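Local coordinates for protein protease Do-like 1, chloroplastic (PDB 3QO6) that cleaves peptide bonds as a chloroplast serine protease of the HtrA (Deg) type, required at high temperature and possibly involved in the degradation of damaged proteins, at residues B[31-36]-B[71-76]; B[37-42]-B[50-55]; B[57-62]-B[114-119]; B[87-92]-B[107-112]. One frame throughout, in Å; residues are numbered along the deposited sequence.

Contact 1: B[31-36]-B[71-76]; sequences VYITNL and HVIRGA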
loop_
_atom_site.group_PDB
_atom_site.type_symbol
_atom_site.label_atom_id
_atom_site.label_comp_id
_atom_site.label_asym_id
_atom_site.label_seq_id
_atom_site.Cartn_x
_atom_site.Cartn_y
_atom_site.Cartn_z
ATOM N N VAL B 31 -20.252 -27.707 17.610
ATOM C CA VAL B 31 -19.853 -28.360 16.365
ATOM C C VAL B 31 -19.038 -27.444 15.447
ATOM O O VAL B 31 -19.095 -26.208 15.589
ATOM C CB VAL B 31 -21.096 -28.856 15.561
ATOM C CG1 VAL B 31 -22.016 -29.649 16.482
ATOM C CG2 VAL B 31 -21.837 -27.662 14.903
ATOM N N TYR B 32 -18.292 -28.058 14.512
ATOM C CA TYR B 32 -17.481 -27.336 13.534
ATOM C C TYR B 32 -18.277 -27.350 12.203
ATOM O O TYR B 32 -18.841 -28.361 11.840
ATOM C CB TYR B 32 -16.130 -28.049 13.399
ATOM C CG TYR B 32 -15.015 -27.264 12.702
ATOM C CD1 TYR B 32 -13.779 -27.044 13.343
ATOM C CD2 TYR B 32 -15.160 -26.800 11.385
ATOM C CE1 TYR B 32 -12.714 -26.385 12.685
ATOM C CE2 TYR B 32 -14.113 -26.142 10.715
ATOM C CZ TYR B 32 -12.891 -25.935 11.365
ATOM O OH TYR B 32 -11.868 -25.271 10.704
ATOM N N ILE B 33 -18.341 -26.236 11.482
ATOM C CA ILE B 33 -19.088 -26.181 10.227
ATOM C C ILE B 33 -18.214 -25.877 9.005
ATOM O O ILE B 33 -17.523 -24.872 8.984
ATOM C CB ILE B 33 -20.194 -25.083 10.319
ATOM C CG1 ILE B 33 -21.331 -25.568 11.234
ATOM C CG2 ILE B 33 -20.694 -24.683 8.907
ATOM C CD1 ILE B 33 -22.494 -24.559 11.384
ATOM N N THR B 34 -18.240 -26.718 7.971
ATOM C CA THR B 34 -17.425 -26.394 6.788
ATOM C C THR B 34 -18.193 -26.025 5.522
ATOM O O THR B 34 -18.993 -26.801 5.003
ATOM C CB THR B 34 -16.462 -27.503 6.393
ATOM O OG1 THR B 34 -16.097 -28.259 7.554
ATOM C CG2 THR B 34 -15.206 -26.874 5.750
ATOM N N ASN B 35 -17.880 -24.828 5.036
ATOM C CA ASN B 35 -18.457 -24.201 3.849
ATOM C C ASN B 35 -17.636 -24.587 2.606
ATOM O O ASN B 35 -16.737 -23.837 2.227
ATOM C CB ASN B 35 -18.390 -22.677 4.076
ATOM C CG ASN B 35 -19.125 -21.861 3.016
ATOM O OD1 ASN B 35 -18.915 -22.038 1.807
ATOM N ND2 ASN B 35 -19.978 -20.933 3.472
ATOM N N LEU B 36 -17.920 -25.730 1.975
ATOM C CA LEU B 36 -17.155 -26.154 0.782
ATOM C C LEU B 36 -17.570 -25.447 -0.507
ATOM O O LEU B 36 -18.752 -25.421 -0.852
ATOM C CB LEU B 36 -17.286 -27.661 0.550
ATOM C CG LEU B 36 -16.681 -28.617 1.571
ATOM C CD1 LEU B 36 -17.121 -28.225 2.978
ATOM C CD2 LEU B 36 -17.123 -30.052 1.221
ATOM N N HIS B 71 -24.467 -15.779 8.174
ATOM C CA HIS B 71 -23.300 -15.391 7.379
ATOM C C HIS B 71 -22.239 -16.473 7.230
ATOM O O HIS B 71 -21.412 -16.399 6.339
ATOM C CB HIS B 71 -22.675 -14.065 7.870
ATOM C CG HIS B 71 -21.739 -14.205 9.033
ATOM N ND1 HIS B 71 -22.093 -13.856 10.319
ATOM C CD2 HIS B 71 -20.470 -14.676 9.108
ATOM C CE1 HIS B 71 -21.085 -14.115 11.134
ATOM N NE2 HIS B 71 -20.089 -14.614 10.425
ATOM N N VAL B 72 -22.288 -17.489 8.081
ATOM C CA VAL B 72 -21.342 -18.606 8.032
ATOM C C VAL B 72 -21.752 -19.610 6.941
ATOM O O VAL B 72 -20.917 -20.293 6.354
ATOM C CB VAL B 72 -21.336 -19.348 9.398
ATOM C CG1 VAL B 72 -20.646 -20.695 9.287
ATOM C CG2 VAL B 72 -20.667 -18.491 10.452
ATOM N N ILE B 73 -23.058 -19.679 6.690
ATOM C CA ILE B 73 -23.692 -20.590 5.738
ATOM C C ILE B 73 -23.776 -19.996 4.335
ATOM O O ILE B 73 -23.697 -20.715 3.332
ATOM C CB ILE B 73 -25.125 -20.927 6.259
ATOM C CG1 ILE B 73 -25.021 -21.918 7.402
ATOM C CG2 ILE B 73 -26.024 -21.438 5.183
ATOM C CD1 ILE B 73 -24.112 -23.063 7.157
ATOM N N ARG B 74 -23.949 -18.681 4.265
ATOM C CA ARG B 74 -24.061 -18.000 2.981
ATOM C C ARG B 74 -23.105 -18.531 1.930
ATOM O O ARG B 74 -21.915 -18.721 2.202
ATOM C CB ARG B 74 -23.797 -16.502 3.148
ATOM C CG ARG B 74 -25.013 -15.659 3.468
ATOM C CD ARG B 74 -25.541 -14.934 2.232
ATOM N NE ARG B 74 -24.594 -13.940 1.734
ATOM C CZ ARG B 74 -24.541 -13.516 0.473
ATOM N NH1 ARG B 74 -25.388 -13.993 -0.447
ATOM N NH2 ARG B 74 -23.623 -12.622 0.130
ATOM N N GLY B 75 -23.643 -18.765 0.731
ATOM C CA GLY B 75 -22.855 -19.227 -0.411
ATOM C C GLY B 75 -22.189 -20.598 -0.455
ATOM O O GLY B 75 -21.279 -20.803 -1.250
ATOM N N ALA B 76 -22.625 -21.547 0.364
ATOM C CA ALA B 76 -22.002 -22.870 0.350
ATOM C C ALA B 76 -22.635 -23.890 -0.618
ATOM O O ALA B 76 -23.781 -24.334 -0.411
ATOM C CB ALA B 76 -22.000 -23.445 1.752
#
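N35 reaches from strand 30-40 into segment 71-76 and gives its amide nitrogen to two carbonyls. ND2 of N35 donates to O of V72 at 3.1 Å, with an N-H...O angle of 163°. ND2 of N35 donates again to O of R74 at 3.2 Å. Both acceptors lie in the amide plane of N35, which fixes how the flat group is turned. CG of N35 stands anti to the backbone N (chi1 -172°), and this stretches the amide across to the two carbonyls. Its other branch, OD1 of N35, lies 3.4 Å from CB of A76. Beside this polar grip is a small apolar patch. CG2 of I33 meets CG1 of V72 at 4.0 Å and also touches CD1 of I73. A valine in place of N35 would probably leave the carbonyls of V72 and R74 without this donor and the turn less firmly held. R74 O belongs to a type II turn from I73 to A76, and V72 O to the short helix just before it. A76 N bonds to I73 O, and G75 takes its positive phi. H71, the predicted charge-relay histidine, directly precedes V72. ND1 of H71 is hydrogen-bonded to OD2 of D101, and V72 touches S180. Strand 30-40 pairs with strand 47-61. I33 touches T68 and V81, and I73 touches T68 and L79, so both lie against strands 65-69 and 78-82.

Contact 2: B[37-42]-B[50-55]; sequences AVRQDA and VPQGSG
A37 and V50 face each other as an antiparallel hydrogen-bonded pair, and this is the tight part of the contact. N of A37 donates to O of V50 at 2.9 Å. N of V50 returns a bond to O of A37 at 2.8 Å. Their CA atoms are 5.2 Å apart. A37 is buried, and its methyl is covered by the chain of Q52. CG of Q52 passes 3.8 Å from CB of A37, and CD of Q52 comes to 3.5 Å from the same methyl. The first torsion of Q52 sets CG between its backbone N and carbonyl carbon (chi1 68°), and from there the chain runs out extended past A37. Further out along the arm the contact is loose and open to solvent. R39 and V50 are both exposed, and they meet at about a right angle, with CG of R39 4.1 Å from CG1 of V50. The end of Q52 lies at the edge of the R39 guanidinium, the two planes 77° apart. The guanidinium is held within its own strand, by NH1 of R39 donating to O of V38 at 2.8 Å. The hairpin of strands 30-40 and 47-61 continues outward with backbone bonding between R39 and L48. Near its end D41 forms a salt bridge with R274 of the second subunit. The firm polar bonds across the contact are main-chain ones. This implies a hairpin arm joined by its backbone, with its side chains contributing mainly packing and surface charge.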
loop_
_atom_site.group_PDB
_atom_site.type_symbol
_atom_site.label_atom_id
_atom_site.label_comp_id
_atom_site.label_asym_id
_atom_site.label_seq_id
_atom_site.Cartn_x
_atom_site.Cartn_y
_atom_site.Cartn_z
ATOM N N ALA B 37 -16.606 -24.875 -1.225
ATOM C CA ALA B 37 -16.919 -24.195 -2.483
ATOM C C ALA B 37 -16.390 -25.001 -3.668
ATOM O O ALA B 37 -15.481 -25.834 -3.539
ATOM C CB ALA B 37 -16.344 -22.780 -2.504
ATOM N N VAL B 38 -16.975 -24.743 -4.826
ATOM C CA VAL B 38 -16.599 -25.455 -6.027
ATOM C C VAL B 38 -15.360 -24.876 -6.688
ATOM O O VAL B 38 -15.279 -23.677 -6.943
ATOM C CB VAL B 38 -17.760 -25.456 -7.047
ATOM C CG1 VAL B 38 -17.330 -26.145 -8.315
ATOM C CG2 VAL B 38 -18.981 -26.154 -6.455
ATOM N N ARG B 39 -14.393 -25.743 -6.958
ATOM C CA ARG B 39 -13.161 -25.337 -7.617
ATOM C C ARG B 39 -12.853 -26.339 -8.737
ATOM O O ARG B 39 -13.261 -27.497 -8.678
ATOM C CB ARG B 39 -12.018 -25.275 -6.598
ATOM C CG ARG B 39 -12.189 -24.182 -5.526
ATOM C CD ARG B 39 -12.022 -22.764 -6.102
ATOM N NE ARG B 39 -12.144 -21.712 -5.086
ATOM C CZ ARG B 39 -13.298 -21.218 -4.629
ATOM N NH1 ARG B 39 -14.451 -21.676 -5.092
ATOM N NH2 ARG B 39 -13.305 -20.255 -3.708
ATOM N N GLN B 40 -12.144 -25.889 -9.763
ATOM C CA GLN B 40 -11.815 -26.753 -10.887
ATOM C C GLN B 40 -10.505 -27.499 -10.789
ATOM O O GLN B 40 -9.565 -27.057 -10.133
ATOM C CB GLN B 40 -11.791 -25.956 -12.184
ATOM C CG GLN B 40 -13.085 -25.956 -12.946
ATOM C CD GLN B 40 -12.849 -26.100 -14.435
ATOM O OE1 GLN B 40 -11.961 -25.453 -15.000
ATOM N NE2 GLN B 40 -13.644 -26.949 -15.083
ATOM N N ASP B 41 -10.455 -28.644 -11.460
ATOM C CA ASP B 41 -9.246 -29.455 -11.516
ATOM C C ASP B 41 -8.481 -28.830 -12.686
ATOM O O ASP B 41 -9.012 -28.711 -13.795
ATOM C CB ASP B 41 -9.601 -30.915 -11.826
ATOM C CG ASP B 41 -8.413 -31.860 -11.684
ATOM O OD1 ASP B 41 -7.343 -31.604 -12.281
ATOM O OD2 ASP B 41 -8.557 -32.877 -10.976
ATOM N N ALA B 42 -7.246 -28.411 -12.445
ATOM C CA ALA B 42 -6.478 -27.789 -13.508
ATOM C C ALA B 42 -6.342 -28.689 -14.740
ATOM O O ALA B 42 -6.157 -28.193 -15.848
ATOM C CB ALA B 42 -5.108 -27.392 -12.990
ATOM N N VAL B 50 -14.054 -27.775 -2.081
ATOM C CA VAL B 50 -12.935 -27.302 -1.285
ATOM C C VAL B 50 -13.269 -26.119 -0.378
ATOM O O VAL B 50 -13.716 -25.064 -0.851
ATOM C CB VAL B 50 -11.742 -26.988 -2.230
ATOM C CG1 VAL B 50 -11.053 -25.685 -1.847
ATOM C CG2 VAL B 50 -10.764 -28.161 -2.191
ATOM N N PRO B 51 -13.054 -26.292 0.950
ATOM C CA PRO B 51 -13.300 -25.312 2.021
ATOM C C PRO B 51 -12.907 -23.862 1.719
ATOM O O PRO B 51 -11.758 -23.573 1.391
ATOM C CB PRO B 51 -12.512 -25.889 3.192
ATOM C CG PRO B 51 -12.693 -27.343 3.008
ATOM C CD PRO B 51 -12.503 -27.540 1.518
ATOM N N GLN B 52 -13.871 -22.954 1.813
ATOM C CA GLN B 52 -13.602 -21.533 1.594
ATOM C C GLN B 52 -13.915 -20.789 2.899
ATOM O O GLN B 52 -13.664 -19.588 3.011
ATOM C CB GLN B 52 -14.469 -20.961 0.460
ATOM C CG GLN B 52 -15.960 -20.895 0.782
ATOM C CD GLN B 52 -16.769 -20.158 -0.269
ATOM O OE1 GLN B 52 -17.990 -20.051 -0.156
ATOM N NE2 GLN B 52 -16.093 -19.642 -1.298
ATOM N N GLY B 53 -14.465 -21.521 3.876
ATOM C CA GLY B 53 -14.820 -20.948 5.166
ATOM C C GLY B 53 -14.859 -21.959 6.308
ATOM O O GLY B 53 -14.915 -23.174 6.095
ATOM N N SER B 54 -14.813 -21.447 7.532
ATOM C CA SER B 54 -14.858 -22.270 8.740
ATOM C C SER B 54 -15.647 -21.503 9.825
ATOM O O SER B 54 -15.469 -20.289 10.020
ATOM C CB SER B 54 -13.432 -22.584 9.224
ATOM O OG SER B 54 -13.423 -23.145 10.530
ATOM N N GLY B 55 -16.533 -22.214 10.513
ATOM C CA GLY B 55 -17.326 -21.595 11.553
ATOM C C GLY B 55 -17.801 -22.618 12.569
ATOM O O GLY B 55 -17.385 -23.787 12.528
#

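Contact 3: B[57-62]-B[114-119]; sequences GFVWDK and LRPIPV
L114, V59 and K62 have the most surface covered where strand 47-61 meets the loop 114-119. L114 reaches two residues with its two methyls: CD2 packs on CG2 of V59 at 3.5 Å, and CD1 lies by the carbonyl of K62. V59 turns its side chain toward the loop, where its CG1 meets O of R115 and lies beside P116. Its O accepts from N of I117 at 3.1 Å, nearly along the C=O axis, and also takes a CA-H...O contact from P116. K62 bends at chi2 (-70°) and comes back to the loop, where its NZ donates to O of L114 at 2.9 Å. NZ also bonds to the carbonyl of K111. At the other end CD2 of F58 lies against CG1 and CD1 of I117, and CH2 of W60 meets CG2 of V119 at 3.5 Å. F58 packs on L191 and I194 of strand 191-198 as well. A serine in place of F58 would probably open a gap beside I117 and weaken the packing toward strand 191-198. The chemistry is an apolar seam with two hydrogen bonds. One is backbone to backbone, the other a lysine ammonium to a backbone oxygen, so the join depends on main chain and side chain alike.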
loop_
_atom_site.group_PDB
_atom_site.type_symbol
_atom_site.label_atom_id
_atom_site.label_comp_id
_atom_site.label_asym_id
_atom_site.label_seq_id
_atom_site.Cartn_x
_atom_site.Cartn_y
_atom_site.Cartn_z
ATOM N N GLY B 57 -21.159 -23.886 15.512
ATOM C CA GLY B 57 -22.575 -23.972 15.800
ATOM C C GLY B 57 -22.732 -24.886 16.995
ATOM O O GLY B 57 -21.753 -25.426 17.529
ATOM N N PHE B 58 -23.964 -25.060 17.436
ATOM C CA PHE B 58 -24.230 -25.925 18.563
ATOM C C PHE B 58 -25.467 -26.746 18.246
ATOM O O PHE B 58 -26.224 -26.406 17.355
ATOM C CB PHE B 58 -24.422 -25.096 19.841
ATOM C CG PHE B 58 -25.242 -23.857 19.645
ATOM C CD1 PHE B 58 -24.692 -22.733 19.041
ATOM C CD2 PHE B 58 -26.586 -23.818 20.050
ATOM C CE1 PHE B 58 -25.473 -21.583 18.840
ATOM C CE2 PHE B 58 -27.375 -22.674 19.856
ATOM C CZ PHE B 58 -26.828 -21.564 19.254
ATOM N N VAL B 59 -25.648 -27.843 18.963
ATOM C CA VAL B 59 -26.794 -28.716 18.763
ATOM C C VAL B 59 -27.996 -28.112 19.457
ATOM O O VAL B 59 -27.950 -27.802 20.662
ATOM C CB VAL B 59 -26.522 -30.098 19.365
ATOM C CG1 VAL B 59 -27.805 -30.776 19.740
ATOM C CG2 VAL B 59 -25.769 -30.936 18.377
ATOM N N TRP B 60 -29.082 -27.960 18.712
ATOM C CA TRP B 60 -30.261 -27.384 19.308
ATOM C C TRP B 60 -31.227 -28.380 19.908
ATOM O O TRP B 60 -31.865 -28.085 20.913
ATOM C CB TRP B 60 -30.993 -26.539 18.297
ATOM C CG TRP B 60 -32.126 -25.843 18.902
ATOM C CD1 TRP B 60 -33.433 -26.180 18.791
ATOM C CD2 TRP B 60 -32.077 -24.654 19.711
ATOM N NE1 TRP B 60 -34.214 -25.274 19.471
ATOM C CE2 TRP B 60 -33.409 -24.326 20.049
ATOM C CE3 TRP B 60 -31.037 -23.828 20.182
ATOM C CZ2 TRP B 60 -33.737 -23.200 20.838
ATOM C CZ3 TRP B 60 -31.367 -22.706 20.966
ATOM C CH2 TRP B 60 -32.707 -22.409 21.284
ATOM N N ASP B 61 -31.324 -29.557 19.304
ATOM C CA ASP B 61 -32.252 -30.599 19.775
ATOM C C ASP B 61 -31.905 -32.007 19.314
ATOM O O ASP B 61 -31.089 -32.214 18.398
ATOM C CB ASP B 61 -33.685 -30.297 19.313
ATOM C CG ASP B 61 -33.797 -30.158 17.791
ATOM O OD1 ASP B 61 -34.625 -29.310 17.331
ATOM O OD2 ASP B 61 -33.072 -30.895 17.059
ATOM N N LYS B 62 -32.572 -32.980 19.924
ATOM C CA LYS B 62 -32.325 -34.374 19.579
ATOM C C LYS B 62 -32.626 -34.734 18.118
ATOM O O LYS B 62 -32.141 -35.761 17.628
ATOM C CB LYS B 62 -33.106 -35.276 20.523
ATOM C CG LYS B 62 -32.576 -35.276 21.952
ATOM C CD LYS B 62 -31.225 -35.990 22.030
ATOM C CE LYS B 62 -30.781 -36.205 23.486
ATOM N NZ LYS B 62 -29.480 -36.918 23.560
ATOM N N LEU B 114 -25.720 -36.480 20.273
ATOM C CA LEU B 114 -26.302 -35.148 20.221
ATOM C C LEU B 114 -26.744 -34.588 21.574
ATOM O O LEU B 114 -27.735 -35.042 22.166
ATOM C CB LEU B 114 -27.518 -35.123 19.279
ATOM C CG LEU B 114 -27.291 -35.290 17.774
ATOM C CD1 LEU B 114 -28.623 -35.311 17.050
ATOM C CD2 LEU B 114 -26.441 -34.148 17.240
ATOM N N ARG B 115 -26.010 -33.583 22.052
ATOM C CA ARG B 115 -26.349 -32.929 23.307
ATOM C C ARG B 115 -26.888 -31.555 22.962
ATOM O O ARG B 115 -26.190 -30.742 22.376
ATOM C CB ARG B 115 -25.111 -32.783 24.199
ATOM C CG ARG B 115 -25.362 -32.074 25.543
ATOM C CD ARG B 115 -24.082 -31.969 26.402
ATOM N NE ARG B 115 -24.315 -31.379 27.723
ATOM C CZ ARG B 115 -24.376 -30.068 27.967
ATOM N NH1 ARG B 115 -24.214 -29.200 26.980
ATOM N NH2 ARG B 115 -24.613 -29.616 29.196
ATOM N N PRO B 116 -28.166 -31.296 23.254
ATOM C CA PRO B 116 -28.636 -29.947 22.915
ATOM C C PRO B 116 -28.216 -29.015 24.075
ATOM O O PRO B 116 -28.437 -29.363 25.241
ATOM C CB PRO B 116 -30.158 -30.138 22.782
ATOM C CG PRO B 116 -30.447 -31.242 23.751
ATOM C CD PRO B 116 -29.291 -32.204 23.554
ATOM N N ILE B 117 -27.595 -27.865 23.776
ATOM C CA ILE B 117 -27.163 -26.978 24.860
ATOM C C ILE B 117 -28.353 -26.536 25.651
ATOM O O ILE B 117 -29.426 -26.344 25.112
ATOM C CB ILE B 117 -26.449 -25.663 24.411
ATOM C CG1 ILE B 117 -26.891 -25.295 23.015
ATOM C CG2 ILE B 117 -24.948 -25.785 24.536
ATOM C CD1 ILE B 117 -28.375 -25.117 22.896
ATOM N N PRO B 118 -28.173 -26.392 26.958
ATOM C CA PRO B 118 -29.245 -25.958 27.831
ATOM C C PRO B 118 -29.525 -24.520 27.450
ATOM O O PRO B 118 -28.621 -23.710 27.402
ATOM C CB PRO B 118 -28.622 -26.081 29.213
ATOM C CG PRO B 118 -27.619 -27.172 29.053
ATOM C CD PRO B 118 -27.008 -26.858 27.728
ATOM N N VAL B 119 -30.773 -24.191 27.169
ATOM C CA VAL B 119 -31.120 -22.839 26.771
ATOM C C VAL B 119 -31.329 -21.920 27.959
ATOM O O VAL B 119 -32.140 -22.203 28.805
ATOM C CB VAL B 119 -32.395 -22.861 25.942
ATOM C CG1 VAL B 119 -32.926 -21.431 25.769
ATOM C CG2 VAL B 119 -32.117 -23.541 24.596
#

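Contact 4: B[87-92]-B[107-112]; sequences TTFDAK and IDAPKN
F89 leans from strand 88-97 toward residues 107-110, and F89 and I107 carry much of the contact. CB of F89 starts the path, 4.2 Å from CB of I107. CG stands anti to the carbonyl carbon of F89 (chi1 -56°), which carries the ring along the other segment. CD1 of F89 then meets O of D108 at 3.2 Å. This oxygen lies at the ring edge and in its plane, where the partly positive ring hydrogens point. The next atom, CE1 of F89, is 4.0 Å from CD of P110, also at the edge. The outer ring, CE1 and CZ, lies near the methyl of A109, but the modelled spacing there is doubtful. Beyond these two segments the ring also touches L83 and K113. Behind F89 the two segments are joined by I107. CG2 of I107 packs on CB of A91 at 3.5 Å and sits close to O of D90 at 3.6 Å. I107 is buried and continues inward to V81 and L83. No hydrogen bond crosses between the segments here. Next to them, backbone bonding joins K92 to R106. D90 has its polar partner in R80 of strand 78-82, with which it forms a salt bridge. The contact lies at the surface, away from the annotated sites. It lies at the open end of the hairpin of strands 88-97 and 102-107, part of the six-stranded antiparallel barrel that is the first barrel of a chymotrypsin-like protease domain.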
loop_
_atom_site.group_PDB
_atom_site.type_symbol
_atom_site.label_atom_id
_atom_site.label_comp_id
_atom_site.label_asym_id
_atom_site.label_seq_id
_atom_site.Cartn_x
_atom_site.Cartn_y
_atom_site.Cartn_z
ATOM N N THR B 87 -16.782 -37.174 13.884
ATOM C CA THR B 87 -17.603 -37.778 12.849
ATOM C C THR B 87 -18.224 -36.615 12.070
ATOM O O THR B 87 -18.953 -35.816 12.638
ATOM C CB THR B 87 -18.718 -38.644 13.470
ATOM O OG1 THR B 87 -19.539 -37.838 14.320
ATOM C CG2 THR B 87 -18.110 -39.788 14.291
ATOM N N THR B 88 -17.922 -36.499 10.781
ATOM C CA THR B 88 -18.468 -35.410 9.973
ATOM C C THR B 88 -19.741 -35.797 9.211
ATOM O O THR B 88 -19.830 -36.889 8.660
ATOM C CB THR B 88 -17.409 -34.864 8.966
ATOM O OG1 THR B 88 -18.027 -33.880 8.125
ATOM C CG2 THR B 88 -16.810 -35.999 8.090
ATOM N N PHE B 89 -20.730 -34.901 9.192
ATOM C CA PHE B 89 -22.004 -35.158 8.513
ATOM C C PHE B 89 -22.352 -34.105 7.473
ATOM O O PHE B 89 -21.830 -32.979 7.490
ATOM C CB PHE B 89 -23.164 -35.217 9.503
ATOM C CG PHE B 89 -22.982 -36.213 10.597
ATOM C CD1 PHE B 89 -24.016 -37.072 10.944
ATOM C CD2 PHE B 89 -21.802 -36.271 11.322
ATOM C CE1 PHE B 89 -23.877 -37.973 12.001
ATOM C CE2 PHE B 89 -21.652 -37.159 12.372
ATOM C CZ PHE B 89 -22.692 -38.013 12.714
ATOM N N ASP B 90 -23.248 -34.485 6.564
ATOM C CA ASP B 90 -23.706 -33.577 5.516
ATOM C C ASP B 90 -24.901 -32.863 6.128
ATOM O O ASP B 90 -25.694 -33.488 6.858
ATOM C CB ASP B 90 -24.109 -34.359 4.268
ATOM C CG ASP B 90 -23.639 -33.686 2.995
ATOM O OD1 ASP B 90 -24.164 -32.597 2.649
ATOM O OD2 ASP B 90 -22.726 -34.246 2.343
ATOM N N ALA B 91 -25.029 -31.566 5.849
ATOM C CA ALA B 91 -26.104 -30.800 6.460
ATOM C C ALA B 91 -27.045 -30.110 5.518
ATOM O O ALA B 91 -26.625 -29.482 4.541
ATOM C CB ALA B 91 -25.520 -29.774 7.426
ATOM N N LYS B 92 -28.330 -30.203 5.840
ATOM C CA LYS B 92 -29.355 -29.567 5.032
ATOM C C LYS B 92 -29.744 -28.243 5.689
ATOM O O LYS B 92 -29.891 -28.159 6.910
ATOM C CB LYS B 92 -30.579 -30.484 4.928
ATOM C CG LYS B 92 -31.752 -29.917 4.116
ATOM C CD LYS B 92 -33.102 -30.144 4.828
ATOM C CE LYS B 92 -34.227 -29.332 4.177
ATOM N NZ LYS B 92 -35.371 -29.135 5.123
ATOM N N ILE B 107 -29.046 -32.325 10.389
ATOM C CA ILE B 107 -28.167 -33.406 10.001
ATOM C C ILE B 107 -28.804 -34.709 10.458
ATOM O O ILE B 107 -29.622 -34.735 11.389
ATOM C CB ILE B 107 -26.731 -33.286 10.608
ATOM C CG1 ILE B 107 -26.782 -33.314 12.132
ATOM C CG2 ILE B 107 -26.051 -32.035 10.092
ATOM C CD1 ILE B 107 -25.424 -33.525 12.775
ATOM N N ASP B 108 -28.424 -35.781 9.769
ATOM C CA ASP B 108 -28.903 -37.137 10.021
ATOM C C ASP B 108 -27.900 -37.791 10.962
ATOM O O ASP B 108 -26.938 -38.410 10.503
ATOM C CB ASP B 108 -28.941 -37.901 8.692
ATOM C CG ASP B 108 -29.502 -39.300 8.828
ATOM O OD1 ASP B 108 -29.304 -40.102 7.890
ATOM O OD2 ASP B 108 -30.145 -39.598 9.863
ATOM N N ALA B 109 -28.112 -37.662 12.267
ATOM C CA ALA B 109 -27.159 -38.244 13.209
ATOM C C ALA B 109 -27.816 -38.992 14.354
ATOM O O ALA B 109 -28.923 -38.652 14.770
ATOM C CB ALA B 109 -26.240 -37.150 13.772
ATOM N N PRO B 110 -27.127 -40.018 14.886
ATOM C CA PRO B 110 -27.635 -40.830 16.001
ATOM C C PRO B 110 -27.870 -40.022 17.290
ATOM O O PRO B 110 -26.932 -39.516 17.903
ATOM C CB PRO B 110 -26.565 -41.914 16.152
ATOM C CG PRO B 110 -25.312 -41.260 15.612
ATOM C CD PRO B 110 -25.812 -40.506 14.421
ATOM N N LYS B 111 -29.131 -39.916 17.695
ATOM C CA LYS B 111 -29.528 -39.162 18.888
ATOM C C LYS B 111 -28.586 -39.261 20.091
ATOM O O LYS B 111 -28.610 -38.397 20.971
ATOM C CB LYS B 111 -30.941 -39.579 19.321
ATOM C CG LYS B 111 -31.972 -39.562 18.189
ATOM C CD LYS B 111 -33.333 -40.091 18.643
ATOM C CE LYS B 111 -34.113 -40.730 17.474
ATOM N NZ LYS B 111 -33.463 -41.970 16.910
ATOM N N ASN B 112 -27.760 -40.299 20.134
ATOM C CA ASN B 112 -26.836 -40.492 21.254
ATOM C C ASN B 112 -25.629 -39.556 21.198
ATOM O O ASN B 112 -25.038 -39.246 22.234
ATOM C CB ASN B 112 -26.333 -41.953 21.315
ATOM C CG ASN B 112 -25.173 -42.231 20.342
ATOM O OD1 ASN B 112 -25.359 -42.269 19.123
ATOM N ND2 ASN B 112 -23.968 -42.423 20.890
#

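All four contacts involve the same six-stranded antiparallel barrel. Contacts 1 and 2 share strand 30-40, and contacts 2 and 3 share strand 47-61. Along the chain contact 2 is nested inside the loop closed by contact 1, and contact 4 inside that of contact 3, while contacts 1 and 3 cross. The centres of contact 1 and contact 2 are about 11 Å apart. Those of contact 3 and contact 4 are about 13 Å apart. Contact 1 lies beside the predicted charge relay. Contact 2 extends outward along the hairpin toward a second subunit. Contacts 3 and 4 hold the connection from this first barrel to the second sheet, which starts with strand 130-135.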